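Local structure of enoyl-CoA hydratase/isomerase (Mycobacterium abscessus, 3QXZ) at residues A[15-20]-A[199-204]; A[117-122]-A[147-152]; A[122-127]-A[190-195]. The protein probably acts on enoyl-CoA thioesters, hydrating or isomerising their double bond, as a member of the crotonase-like enoyl-CoA hydratase/isomerase family. One frame throughout, in Å; residues are numbered along the deposited sequence.

Contact 1: A[15-20]-A[199-204]; sequences DGVAVL and DIATNV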
ATOM      1  N   ASP A  15     -32.534  -9.232  -8.310  1.00 19.87           N
ATOM      2  CA  ASP A  15     -32.617  -8.464  -7.064  1.00 20.10           C
ATOM      3  C   ASP A  15     -31.446  -7.491  -6.895  1.00 18.91           C
ATOM      4  O   ASP A  15     -30.844  -7.408  -5.838  1.00 19.34           O
ATOM      5  CB  ASP A  15     -32.734  -9.399  -5.848  1.00 21.45           C
ATOM      6  CG  ASP A  15     -33.945 -10.320  -5.930  1.00 25.88           C
ATOM      7  OD1 ASP A  15     -34.964  -9.920  -6.530  1.00 30.18           O
ATOM      8  OD2 ASP A  15     -33.864 -11.452  -5.406  1.00 30.46           O
ATOM      9  N   GLY A  16     -31.135  -6.771  -7.966  1.00 18.28           N
ATOM     10  CA  GLY A  16     -30.121  -5.733  -7.913  1.00 16.74           C
ATOM     11  C   GLY A  16     -28.684  -6.182  -8.114  1.00 15.25           C
ATOM     12  O   GLY A  16     -27.801  -5.338  -8.123  1.00 13.89           O
ATOM     13  N   VAL A  17     -28.453  -7.489  -8.271  1.00 14.32           N
ATOM     14  CA  VAL A  17     -27.100  -8.027  -8.424  1.00 13.56           C
ATOM     15  C   VAL A  17     -26.964  -8.705  -9.784  1.00 13.86           C
ATOM     16  O   VAL A  17     -27.756  -9.594 -10.136  1.00 14.72           O
ATOM     17  CB  VAL A  17     -26.722  -8.981  -7.257  1.00 12.59           C
ATOM     18  CG1 VAL A  17     -25.329  -9.611  -7.482  1.00 13.59           C
ATOM     19  CG2 VAL A  17     -26.801  -8.248  -5.909  1.00 14.58           C
ATOM     20  N   ALA A  18     -25.974  -8.261 -10.563  1.00 12.96           N
ATOM     21  CA  ALA A  18     -25.650  -8.878 -11.841  1.00 13.54           C
ATOM     22  C   ALA A  18     -24.471  -9.819 -11.669  1.00 13.57           C
ATOM     23  O   ALA A  18     -23.439  -9.425 -11.114  1.00 13.81           O
ATOM     24  CB  ALA A  18     -25.328  -7.816 -12.904  1.00 13.44           C
ATOM     25  N   VAL A  19     -24.614 -11.054 -12.128  1.00 13.80           N
ATOM     26  CA  VAL A  19     -23.521 -12.015 -12.102  1.00 13.82           C
ATOM     27  C   VAL A  19     -23.073 -12.271 -13.531  1.00 13.71           C
ATOM     28  O   VAL A  19     -23.874 -12.687 -14.390  1.00 14.82           O
ATOM     29  CB  VAL A  19     -23.925 -13.358 -11.407  1.00 13.72           C
ATOM     30  CG1 VAL A  19     -22.738 -14.317 -11.385  1.00 15.31           C
ATOM     31  CG2 VAL A  19     -24.415 -13.099  -9.991  1.00 15.36           C
ATOM     32  N   LEU A  20     -21.795 -11.993 -13.794  1.00 12.79           N
ATOM     33  CA  LEU A  20     -21.124 -12.318 -15.039  1.00 13.11           C
ATOM     34  C   LEU A  20     -20.253 -13.540 -14.843  1.00 13.41           C
ATOM     35  O   LEU A  20     -19.416 -13.569 -13.917  1.00 13.75           O
ATOM     36  CB  LEU A  20     -20.265 -11.149 -15.500  1.00 12.66           C
ATOM     37  CG  LEU A  20     -21.003  -9.869 -15.885  1.00 12.75           C
ATOM     38  CD1 LEU A  20     -20.009  -8.775 -16.138  1.00 13.51           C
ATOM     39  CD2 LEU A  20     -21.867 -10.103 -17.143  1.00 13.92           C
ATOM     40  N   ASP A 199     -25.983  -7.509   0.395  1.00 10.84           N
ATOM     41  CA  ASP A 199     -25.921  -6.542   1.481  1.00 11.20           C
ATOM     42  C   ASP A 199     -25.689  -5.110   0.974  1.00 10.92           C
ATOM     43  O   ASP A 199     -26.297  -4.180   1.489  1.00 10.92           O
ATOM     44  CB  ASP A 199     -24.849  -6.932   2.498  1.00 12.04           C
ATOM     45  CG  ASP A 199     -24.713  -5.919   3.599  1.00 12.72           C
ATOM     46  OD1 ASP A 199     -25.655  -5.744   4.415  1.00 12.36           O
ATOM     47  OD2 ASP A 199     -23.667  -5.242   3.617  1.00 13.19           O
ATOM     48  N   ILE A 200     -24.825  -4.938  -0.031  1.00 10.18           N
ATOM     49  CA  ILE A 200     -24.668  -3.622  -0.636  1.00 10.21           C
ATOM     50  C   ILE A 200     -25.984  -3.181  -1.296  1.00 10.50           C
ATOM     51  O   ILE A 200     -26.451  -2.050  -1.086  1.00 10.48           O
ATOM     52  CB  ILE A 200     -23.507  -3.591  -1.688  1.00 10.20           C
ATOM     53  CG1 ILE A 200     -22.161  -3.783  -0.995  1.00  9.74           C
ATOM     54  CG2 ILE A 200     -23.485  -2.275  -2.453  1.00 10.49           C
ATOM     55  CD1 ILE A 200     -21.034  -4.171  -1.942  1.00 11.83           C
ATOM     56  N   ALA A 201     -26.595  -4.086  -2.061  1.00 10.66           N
ATOM     57  CA  ALA A 201     -27.803  -3.725  -2.811  1.00 11.62           C
ATOM     58  C   ALA A 201     -28.937  -3.323  -1.881  1.00 11.90           C
ATOM     59  O   ALA A 201     -29.708  -2.414  -2.198  1.00 13.55           O
ATOM     60  CB  ALA A 201     -28.246  -4.859  -3.690  1.00 12.06           C
ATOM     61  N   THR A 202     -29.011  -3.977  -0.727  1.00 11.46           N
ATOM     62  CA  THR A 202     -30.074  -3.702   0.243  1.00 12.40           C
ATOM     63  C   THR A 202     -29.729  -2.519   1.144  1.00 11.93           C
ATOM     64  O   THR A 202     -30.544  -1.608   1.321  1.00 12.16           O
ATOM     65  CB  THR A 202     -30.326  -4.947   1.089  1.00 13.13           C
ATOM     66  OG1 THR A 202     -30.688  -6.013   0.202  1.00 14.88           O
ATOM     67  CG2 THR A 202     -31.467  -4.702   2.095  1.00 13.53           C
ATOM     68  N   ASN A 203     -28.518  -2.507   1.702  1.00 10.65           N
ATOM     69  CA  ASN A 203     -28.214  -1.643   2.837  1.00 10.57           C
ATOM     70  C   ASN A 203     -27.290  -0.476   2.584  1.00  9.64           C
ATOM     71  O   ASN A 203     -27.070   0.326   3.498  1.00  9.77           O
ATOM     72  CB  ASN A 203     -27.673  -2.478   3.992  1.00 11.32           C
ATOM     73  CG  ASN A 203     -28.707  -3.444   4.505  1.00 12.75           C
ATOM     74  OD1 ASN A 203     -29.825  -3.047   4.832  1.00 15.66           O
ATOM     75  ND2 ASN A 203     -28.363  -4.709   4.532  1.00 12.74           N
ATOM     76  N   VAL A 204     -26.786  -0.354   1.355  1.00  9.25           N
ATOM     77  CA  VAL A 204     -25.893   0.762   1.005  1.00  8.73           C
ATOM     78  C   VAL A 204     -26.606   1.649  -0.012  1.00  8.72           C
ATOM     79  O   VAL A 204     -27.153   1.159  -1.004  1.00  8.76           O
ATOM     80  CB  VAL A 204     -24.557   0.232   0.440  1.00  8.32           C
ATOM     81  CG1 VAL A 204     -23.704   1.375  -0.151  1.00  8.90           C
ATOM     82  CG2 VAL A 204     -23.792  -0.549   1.526  1.00  8.60           C
TER
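Ala201, near the C-terminal end of helix 186-203, sets its methyl against the turn that leads into strand 17-23. The tight part is small. Ala201 CB lies 4.2 Å from Asp15 O and 4.3 Å from Val17 CG2, so one methyl meets both a backbone carbonyl and an apolar branch. The backbones come closest at Gly16, whose CA is 6.0 Å from Ala201 CA. Gly16 has phi 85° and psi -3°, angles at which a CB would press on the carbonyl O of Asp15. It would also crowd Ala201 CB, so the missing side chain lets the helix come close. Val17 holds CG1 anti to its backbone N (chi1 176°), and CG2 is the branch that reaches the alanine. The turn joins strands 8-14 and 17-23, the antiparallel hairpin at one side of the crotonase-fold sheet, and helix 186-203 packs over this corner. Val17 also rests on Ala197 and His198 of the helix, and Arg53 touches Ala201. The solvent side is loose. The Asp15 carboxylate leads away from the helix and is exposed, and Thr202 is exposed too. The helix end also has a side that meets the second subunit. There Asp199 OD2 makes a salt bridge to Arg137 of that subunit, while Asp199 OD1 takes a 2.9 Å bond from Asn203 ND2, which comes from above the carboxylate plane.

Contact 2: A[117-122]-A[147-152]; sequences ALHADI and HWTLPR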
ATOM      1  N   ALA A 117      -8.881  -9.721 -12.859  1.00  7.61           N
ATOM      2  CA  ALA A 117      -9.480  -9.801 -11.520  1.00  7.74           C
ATOM      3  C   ALA A 117      -9.016  -8.655 -10.632  1.00  7.63           C
ATOM      4  O   ALA A 117      -9.780  -8.185  -9.762  1.00  7.84           O
ATOM      5  CB  ALA A 117      -9.171 -11.139 -10.876  1.00  8.74           C
ATOM      6  N   LEU A 118      -7.789  -8.179 -10.873  1.00  7.06           N
ATOM      7  CA  LEU A 118      -7.262  -7.043 -10.105  1.00  7.06           C
ATOM      8  C   LEU A 118      -8.007  -5.738 -10.384  1.00  7.64           C
ATOM      9  O   LEU A 118      -7.806  -4.769  -9.662  1.00  8.31           O
ATOM     10  CB  LEU A 118      -5.768  -6.848 -10.341  1.00  7.20           C
ATOM     11  CG  LEU A 118      -4.844  -7.994  -9.943  1.00  7.72           C
ATOM     12  CD1 LEU A 118      -3.400  -7.576 -10.253  1.00  8.50           C
ATOM     13  CD2 LEU A 118      -4.988  -8.426  -8.463  1.00  8.29           C
ATOM     14  N   HIS A 119      -8.872  -5.687 -11.409  1.00  7.13           N
ATOM     15  CA  HIS A 119      -9.649  -4.459 -11.645  1.00  7.41           C
ATOM     16  C   HIS A 119     -10.799  -4.328 -10.660  1.00  7.04           C
ATOM     17  O   HIS A 119     -11.324  -3.222 -10.488  1.00  7.91           O
ATOM     18  CB  HIS A 119     -10.245  -4.434 -13.046  1.00  7.67           C
ATOM     19  CG  HIS A 119      -9.240  -4.312 -14.139  1.00  7.44           C
ATOM     20  ND1 HIS A 119      -9.616  -4.239 -15.457  1.00 11.13           N
ATOM     21  CD2 HIS A 119      -7.890  -4.244 -14.114  1.00  9.24           C
ATOM     22  CE1 HIS A 119      -8.531  -4.124 -16.208  1.00 10.37           C
ATOM     23  NE2 HIS A 119      -7.473  -4.132 -15.420  1.00 10.71           N
ATOM     24  N   ALA A 120     -11.240  -5.439 -10.065  1.00  7.12           N
ATOM     25  CA  ALA A 120     -12.405  -5.415  -9.180  1.00  7.23           C
ATOM     26  C   ALA A 120     -12.100  -4.665  -7.877  1.00  6.67           C
ATOM     27  O   ALA A 120     -10.941  -4.561  -7.447  1.00  6.97           O
ATOM     28  CB  ALA A 120     -12.885  -6.840  -8.862  1.00  8.02           C
ATOM     29  N   ASP A 121     -13.143  -4.133  -7.246  1.00  6.95           N
ATOM     30  CA  ASP A 121     -12.966  -3.471  -5.947  1.00  6.97           C
ATOM     31  C   ASP A 121     -12.538  -4.443  -4.864  1.00  7.02           C
ATOM     32  O   ASP A 121     -11.718  -4.117  -3.996  1.00  8.09           O
ATOM     33  CB  ASP A 121     -14.277  -2.799  -5.551  1.00  7.43           C
ATOM     34  CG  ASP A 121     -14.744  -1.811  -6.576  1.00  7.55           C
ATOM     35  OD1 ASP A 121     -13.935  -0.923  -6.942  1.00  8.03           O
ATOM     36  OD2 ASP A 121     -15.904  -1.918  -7.035  1.00  7.66           O
ATOM     37  N   ILE A 122     -13.124  -5.631  -4.925  1.00  7.79           N
ATOM     38  CA  ILE A 122     -13.045  -6.619  -3.850  1.00  8.08           C
ATOM     39  C   ILE A 122     -12.815  -7.984  -4.504  1.00  7.75           C
ATOM     40  O   ILE A 122     -13.414  -8.288  -5.546  1.00  8.07           O
ATOM     41  CB  ILE A 122     -14.364  -6.609  -3.048  1.00  8.17           C
ATOM     42  CG1 ILE A 122     -14.561  -5.244  -2.353  1.00 10.42           C
ATOM     43  CG2 ILE A 122     -14.443  -7.808  -2.044  1.00  9.40           C
ATOM     44  CD1 ILE A 122     -16.039  -4.928  -1.933  1.00 11.25           C
ATOM     45  N   HIS A 147       0.756  -3.250 -13.684  1.00  6.01           N
ATOM     46  CA  HIS A 147       1.870  -2.438 -13.153  1.00  5.96           C
ATOM     47  C   HIS A 147       1.382  -1.324 -12.215  1.00  6.04           C
ATOM     48  O   HIS A 147       2.182  -0.797 -11.441  1.00  6.77           O
ATOM     49  CB  HIS A 147       2.704  -1.794 -14.280  1.00  6.83           C
ATOM     50  CG  HIS A 147       3.406  -2.771 -15.189  1.00  6.75           C
ATOM     51  ND1 HIS A 147       2.782  -3.365 -16.268  1.00  6.89           N
ATOM     52  CD2 HIS A 147       4.689  -3.213 -15.203  1.00  6.74           C
ATOM     53  CE1 HIS A 147       3.654  -4.152 -16.900  1.00  7.60           C
ATOM     54  NE2 HIS A 147       4.819  -4.083 -16.273  1.00  8.29           N
ATOM     55  N   TRP A 148       0.110  -0.945 -12.368  1.00  6.40           N
ATOM     56  CA  TRP A 148      -0.522   0.116 -11.604  1.00  6.22           C
ATOM     57  C   TRP A 148      -1.428  -0.423 -10.485  1.00  6.37           C
ATOM     58  O   TRP A 148      -1.384   0.080  -9.344  1.00  7.08           O
ATOM     59  CB  TRP A 148      -1.324   0.972 -12.612  1.00  6.91           C
ATOM     60  CG  TRP A 148      -2.032   2.174 -12.065  1.00  7.34           C
ATOM     61  CD1 TRP A 148      -1.516   3.424 -11.902  1.00  9.04           C
ATOM     62  CD2 TRP A 148      -3.381   2.226 -11.616  1.00  7.90           C
ATOM     63  NE1 TRP A 148      -2.469   4.246 -11.327  1.00  8.71           N
ATOM     64  CE2 TRP A 148      -3.625   3.547 -11.165  1.00  7.82           C
ATOM     65  CE3 TRP A 148      -4.422   1.298 -11.578  1.00  9.90           C
ATOM     66  CZ2 TRP A 148      -4.864   3.946 -10.658  1.00 10.44           C
ATOM     67  CZ3 TRP A 148      -5.662   1.709 -11.081  1.00 11.06           C
ATOM     68  CH2 TRP A 148      -5.857   3.028 -10.634  1.00 11.99           C
ATOM     69  N   THR A 149      -2.236  -1.442 -10.773  1.00  6.42           N
ATOM     70  CA  THR A 149      -3.147  -1.965  -9.746  1.00  6.48           C
ATOM     71  C   THR A 149      -2.370  -2.701  -8.661  1.00  6.62           C
ATOM     72  O   THR A 149      -2.695  -2.580  -7.470  1.00  6.51           O
ATOM     73  CB  THR A 149      -4.181  -2.943 -10.318  1.00  6.71           C
ATOM     74  OG1 THR A 149      -3.467  -3.993 -10.994  1.00  6.94           O
ATOM     75  CG2 THR A 149      -5.166  -2.248 -11.281  1.00  8.29           C
ATOM     76  N   LEU A 150      -1.342  -3.452  -9.029  1.00  6.28           N
ATOM     77  CA  LEU A 150      -0.769  -4.382  -8.058  1.00  6.20           C
ATOM     78  C   LEU A 150      -0.006  -3.707  -6.903  1.00  6.14           C
ATOM     79  O   LEU A 150      -0.242  -4.064  -5.752  1.00  6.17           O
ATOM     80  CB  LEU A 150       0.078  -5.467  -8.757  1.00  7.02           C
ATOM     81  CG  LEU A 150       0.558  -6.605  -7.853  1.00  5.91           C
ATOM     82  CD1 LEU A 150      -0.599  -7.328  -7.153  1.00  7.72           C
ATOM     83  CD2 LEU A 150       1.381  -7.581  -8.705  1.00  6.52           C
ATOM     84  N   PRO A 151       0.883  -2.732  -7.177  1.00  6.44           N
ATOM     85  CA  PRO A 151       1.546  -2.095  -6.019  1.00  6.91           C
ATOM     86  C   PRO A 151       0.552  -1.358  -5.111  1.00  6.65           C
ATOM     87  O   PRO A 151       0.826  -1.193  -3.907  1.00  6.71           O
ATOM     88  CB  PRO A 151       2.566  -1.137  -6.659  1.00  7.36           C
ATOM     89  CG  PRO A 151       2.026  -0.882  -8.057  1.00  8.34           C
ATOM     90  CD  PRO A 151       1.387  -2.207  -8.465  1.00  6.62           C
ATOM     91  N   ARG A 152      -0.589  -0.944  -5.659  1.00  6.40           N
ATOM     92  CA  ARG A 152      -1.629  -0.262  -4.872  1.00  6.33           C
ATOM     93  C   ARG A 152      -2.394  -1.237  -3.982  1.00  6.80           C
ATOM     94  O   ARG A 152      -3.213  -0.792  -3.168  1.00  7.88           O
ATOM     95  CB  ARG A 152      -2.571   0.494  -5.797  1.00  6.89           C
ATOM     96  CG  ARG A 152      -1.983   1.808  -6.252  1.00  6.98           C
ATOM     97  CD  ARG A 152      -2.795   2.474  -7.396  1.00  7.86           C
ATOM     98  NE  ARG A 152      -2.199   3.758  -7.752  1.00  8.50           N
ATOM     99  CZ  ARG A 152      -1.076   3.895  -8.439  1.00  8.41           C
ATOM    100  NH1 ARG A 152      -0.452   2.834  -8.947  1.00  7.64           N
ATOM    101  NH2 ARG A 152      -0.552   5.086  -8.628  1.00  8.99           N
TER
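Leu118 and Thr149 carry this contact, the leucine reaching from the loop after helix 112-117 onto Thr149 and Leu150. A type I beta turn runs from Ala117 to Ala120, closed by Ala120 N to Ala117 O at 3.1 Å. Leu118 CA is 6.5 Å from Thr149 CA, the closest pair of CA atoms. In Leu118, CG is anti to the carbonyl carbon (chi1 -61°) and CD1 continues the extended chain (chi2 -179°), so CD1 reaches both Thr149 and Leu150. Thr149 OG1 sits against both ends of this side chain, 3.7 Å from Leu118 CB and 3.7 Å from Leu118 CD1. The same CD1 meets Leu150 CD1 at 4.2 Å, and the two leucines run at a slant to each other. Thr149 holds OG1 between its backbone N and carbonyl carbon (chi1 56°), which turns the hydroxyl toward the flank of Leu118. The hydroxyl also has a weak hydrogen bond with Leu145 O, while Thr149 CG2 lies 4.0 Å from Leu118 O. In the crotonase fold this loop precedes a core strand, here 122-126, and the contact ties it to the helical region formed by 146-149 and 151-165. Leu153 of the latter helix also packs on Leu118. His119 comes next. Its CB points away from Thr149, but the ring returns to it, with His119 CD2 4.4 Å from Thr149 CG2 in an oblique approach. His119 NE2 is hydrogen-bonded to Ala144 O, which helps fix the ring's rotation, and Phe95 meets the ring edge-to-face.

Contact 3: A[122-127]-A[190-195]; sequences IRILAE and LGAALR
Strand 122-126 runs beneath a turn of helix 186-203, with Ile124 CA and Ala193 CA 7.0 Å apart as the nearest pair. Segment 122-127 is extended through Ala126. Segment 190-195 is regular helix, with Leu194 N bonded to Leu190 O and Arg195 N to Gly191 O. Ile124 is the strand residue that bridges the gap. Its CB points at the helix, and CG1 is anti to the carbonyl carbon (chi1 -60°). The chain then continues extended (chi2 175°), and this carries CD1 to the helix surface. There CD1 reaches the backbone between two alanines, 3.7 Å from Ala193 N and 4.0 Å from Ala192 C. The two methyls are also in reach: Ile124 CD1 is 4.0 Å from Ala192 CB and 4.1 Å from Ala193 CB. The small alanine side chains let the end of the isoleucine come right up to the helix backbone. This is the helix-on-sheet packing of the crotonase core, where 122-126 lies between strands 101-105 and 182-184. Val189 and Leu184 add to the apolar surroundings of Ile124, and Ala193 also packs on Ile102 and Ala104. Next to Ile124 in the strand, the Arg123 guanidinium binds backbone oxygens, NE to Leu179 O and NH1 to Ala120 O, and its side chain packs on Ala157 of the second subunit.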
ATOM      1  N   ILE A 122     -13.124  -5.631  -4.925  1.00  7.79           N
ATOM      2  CA  ILE A 122     -13.045  -6.619  -3.850  1.00  8.08           C
ATOM      3  C   ILE A 122     -12.815  -7.984  -4.504  1.00  7.75           C
ATOM      4  O   ILE A 122     -13.414  -8.288  -5.546  1.00  8.07           O
ATOM      5  CB  ILE A 122     -14.364  -6.609  -3.048  1.00  8.17           C
ATOM      6  CG1 ILE A 122     -14.561  -5.244  -2.353  1.00 10.42           C
ATOM      7  CG2 ILE A 122     -14.443  -7.808  -2.044  1.00  9.40           C
ATOM      8  CD1 ILE A 122     -16.039  -4.928  -1.933  1.00 11.25           C
ATOM      9  N   ARG A 123     -11.928  -8.788  -3.922  1.00  7.87           N
ATOM     10  CA  ARG A 123     -11.651 -10.151  -4.400  1.00  7.80           C
ATOM     11  C   ARG A 123     -11.797 -11.157  -3.268  1.00  8.09           C
ATOM     12  O   ARG A 123     -11.256 -10.972  -2.179  1.00  8.09           O
ATOM     13  CB  ARG A 123     -10.228 -10.262  -4.971  1.00  7.37           C
ATOM     14  CG  ARG A 123     -10.121  -9.855  -6.435  1.00  8.16           C
ATOM     15  CD  ARG A 123      -8.665  -9.612  -6.901  1.00  7.69           C
ATOM     16  NE  ARG A 123      -8.079  -8.500  -6.154  1.00  7.26           N
ATOM     17  CZ  ARG A 123      -8.420  -7.231  -6.316  1.00  6.25           C
ATOM     18  NH1 ARG A 123      -9.276  -6.853  -7.272  1.00  6.87           N
ATOM     19  NH2 ARG A 123      -7.920  -6.339  -5.487  1.00  7.95           N
ATOM     20  N   ILE A 124     -12.514 -12.236  -3.571  1.00  8.44           N
ATOM     21  CA  ILE A 124     -12.572 -13.398  -2.686  1.00  9.53           C
ATOM     22  C   ILE A 124     -11.983 -14.543  -3.492  1.00  9.27           C
ATOM     23  O   ILE A 124     -12.452 -14.817  -4.615  1.00  9.64           O
ATOM     24  CB  ILE A 124     -14.022 -13.700  -2.261  1.00 10.01           C
ATOM     25  CG1 ILE A 124     -14.616 -12.494  -1.507  1.00 11.03           C
ATOM     26  CG2 ILE A 124     -14.071 -14.974  -1.378  1.00 11.73           C
ATOM     27  CD1 ILE A 124     -16.110 -12.692  -1.162  1.00 14.51           C
ATOM     28  N   LEU A 125     -10.941 -15.182  -2.945  1.00  9.32           N
ATOM     29  CA  LEU A 125     -10.205 -16.240  -3.668  1.00 10.15           C
ATOM     30  C   LEU A 125     -10.395 -17.628  -3.067  1.00 10.80           C
ATOM     31  O   LEU A 125     -10.467 -17.793  -1.850  1.00 11.18           O
ATOM     32  CB  LEU A 125      -8.695 -15.915  -3.754  1.00 10.50           C
ATOM     33  CG  LEU A 125      -8.206 -15.103  -4.955  1.00  9.48           C
ATOM     34  CD1 LEU A 125      -8.845 -13.719  -5.033  1.00  9.51           C
ATOM     35  CD2 LEU A 125      -6.668 -14.960  -4.899  1.00 11.16           C
ATOM     36  N   ALA A 126     -10.426 -18.608  -3.956  1.00 10.64           N
ATOM     37  CA  ALA A 126     -10.507 -20.024  -3.585  1.00 11.57           C
ATOM     38  C   ALA A 126      -9.159 -20.501  -3.045  1.00 11.89           C
ATOM     39  O   ALA A 126      -8.122 -20.348  -3.710  1.00 11.73           O
ATOM     40  CB  ALA A 126     -10.887 -20.837  -4.800  1.00 11.42           C
ATOM     41  N   GLU A 127      -9.184 -21.155  -1.878  1.00 12.97           N
ATOM     42  CA  GLU A 127      -7.960 -21.722  -1.295  1.00 14.74           C
ATOM     43  C   GLU A 127      -7.238 -22.732  -2.193  1.00 15.29           C
ATOM     44  O   GLU A 127      -6.006 -22.841  -2.154  1.00 16.83           O
ATOM     45  CB  GLU A 127      -8.263 -22.321   0.089  1.00 16.57           C
ATOM     46  CG  GLU A 127      -8.481 -21.232   1.138  1.00 19.48           C
ATOM     47  CD  GLU A 127      -9.214 -21.726   2.383  1.00 25.37           C
ATOM     48  OE1 GLU A 127      -9.482 -22.941   2.493  1.00 27.45           O
ATOM     49  OE2 GLU A 127      -9.525 -20.886   3.255  1.00 30.29           O
ATOM     50  N   LEU A 190     -18.346 -18.100  -4.352  1.00 13.14           N
ATOM     51  CA  LEU A 190     -19.411 -17.367  -5.016  1.00 13.10           C
ATOM     52  C   LEU A 190     -20.516 -16.974  -4.043  1.00 13.33           C
ATOM     53  O   LEU A 190     -20.999 -15.845  -4.070  1.00 13.04           O
ATOM     54  CB  LEU A 190     -19.969 -18.153  -6.212  1.00 13.43           C
ATOM     55  CG  LEU A 190     -21.088 -17.465  -7.013  1.00 14.54           C
ATOM     56  CD1 LEU A 190     -20.719 -16.045  -7.511  1.00 14.35           C
ATOM     57  CD2 LEU A 190     -21.522 -18.378  -8.182  1.00 14.62           C
ATOM     58  N   GLY A 191     -20.917 -17.898  -3.165  1.00 13.94           N
ATOM     59  CA  GLY A 191     -21.939 -17.603  -2.168  1.00 14.01           C
ATOM     60  C   GLY A 191     -21.544 -16.452  -1.257  1.00 13.25           C
ATOM     61  O   GLY A 191     -22.378 -15.616  -0.913  1.00 13.76           O
ATOM     62  N   ALA A 192     -20.270 -16.398  -0.856  1.00 12.77           N
ATOM     63  CA  ALA A 192     -19.812 -15.289  -0.018  1.00 12.77           C
ATOM     64  C   ALA A 192     -19.865 -13.966  -0.787  1.00 11.66           C
ATOM     65  O   ALA A 192     -20.277 -12.940  -0.246  1.00 11.80           O
ATOM     66  CB  ALA A 192     -18.399 -15.542   0.508  1.00 12.83           C
ATOM     67  N   ALA A 193     -19.458 -13.991  -2.051  1.00 11.80           N
ATOM     68  CA  ALA A 193     -19.511 -12.793  -2.883  1.00 11.58           C
ATOM     69  C   ALA A 193     -20.959 -12.297  -3.051  1.00 11.65           C
ATOM     70  O   ALA A 193     -21.237 -11.091  -2.968  1.00 11.19           O
ATOM     71  CB  ALA A 193     -18.855 -13.054  -4.232  1.00 12.18           C
ATOM     72  N   LEU A 194     -21.885 -13.231  -3.255  1.00 11.57           N
ATOM     73  CA  LEU A 194     -23.309 -12.894  -3.402  1.00 12.26           C
ATOM     74  C   LEU A 194     -23.904 -12.328  -2.109  1.00 11.80           C
ATOM     75  O   LEU A 194     -24.684 -11.367  -2.154  1.00 12.74           O
ATOM     76  CB  LEU A 194     -24.128 -14.097  -3.921  1.00 13.26           C
ATOM     77  CG  LEU A 194     -23.797 -14.513  -5.353  1.00 14.52           C
ATOM     78  CD1 LEU A 194     -24.450 -15.828  -5.721  1.00 16.81           C
ATOM     79  CD2 LEU A 194     -24.194 -13.446  -6.336  1.00 18.63           C
ATOM     80  N   ARG A 195     -23.531 -12.880  -0.955  1.00 12.32           N
ATOM     81  CA  ARG A 195     -24.022 -12.320   0.311  1.00 13.12           C
ATOM     82  C   ARG A 195     -23.541 -10.876   0.472  1.00 12.64           C
ATOM     83  O   ARG A 195     -24.305  -9.993   0.904  1.00 12.66           O
ATOM     84  CB  ARG A 195     -23.594 -13.175   1.511  1.00 14.06           C
ATOM     85  CG  ARG A 195     -24.441 -14.462   1.670  1.00 17.61           C
ATOM     86  CD  ARG A 195     -24.175 -15.202   2.992  1.00 22.46           C
ATOM     87  NE  ARG A 195     -22.774 -15.605   3.153  1.00 24.15           N
ATOM     88  CZ  ARG A 195     -22.225 -16.695   2.613  1.00 24.86           C
ATOM     89  NH1 ARG A 195     -22.954 -17.522   1.872  1.00 26.21           N
ATOM     90  NH2 ARG A 195     -20.942 -16.955   2.823  1.00 24.61           N
TER

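Contacts 1 and 3 share helix 186-203 and the same mixed sheet, with centres about 14 Å apart. Contact 3 uses an earlier part of the helix and strand 122-126; contact 1 uses its C-terminal end and strand 17-23. Val19 and Leu194 pack together between them. Contact 2 is about 16 Å from contact 3, centre to centre, and about 22 Å from contact 1. It shares Ile122 with contact 3. Along the chain, contacts 2 and 3 both nest inside the loop closed by contact 1, and their segments alternate. The sheet is thus joined to a late helix, and the loop leading into one of its strands packs on helix 146-149 and Leu150, near subunit interfaces of the trimer.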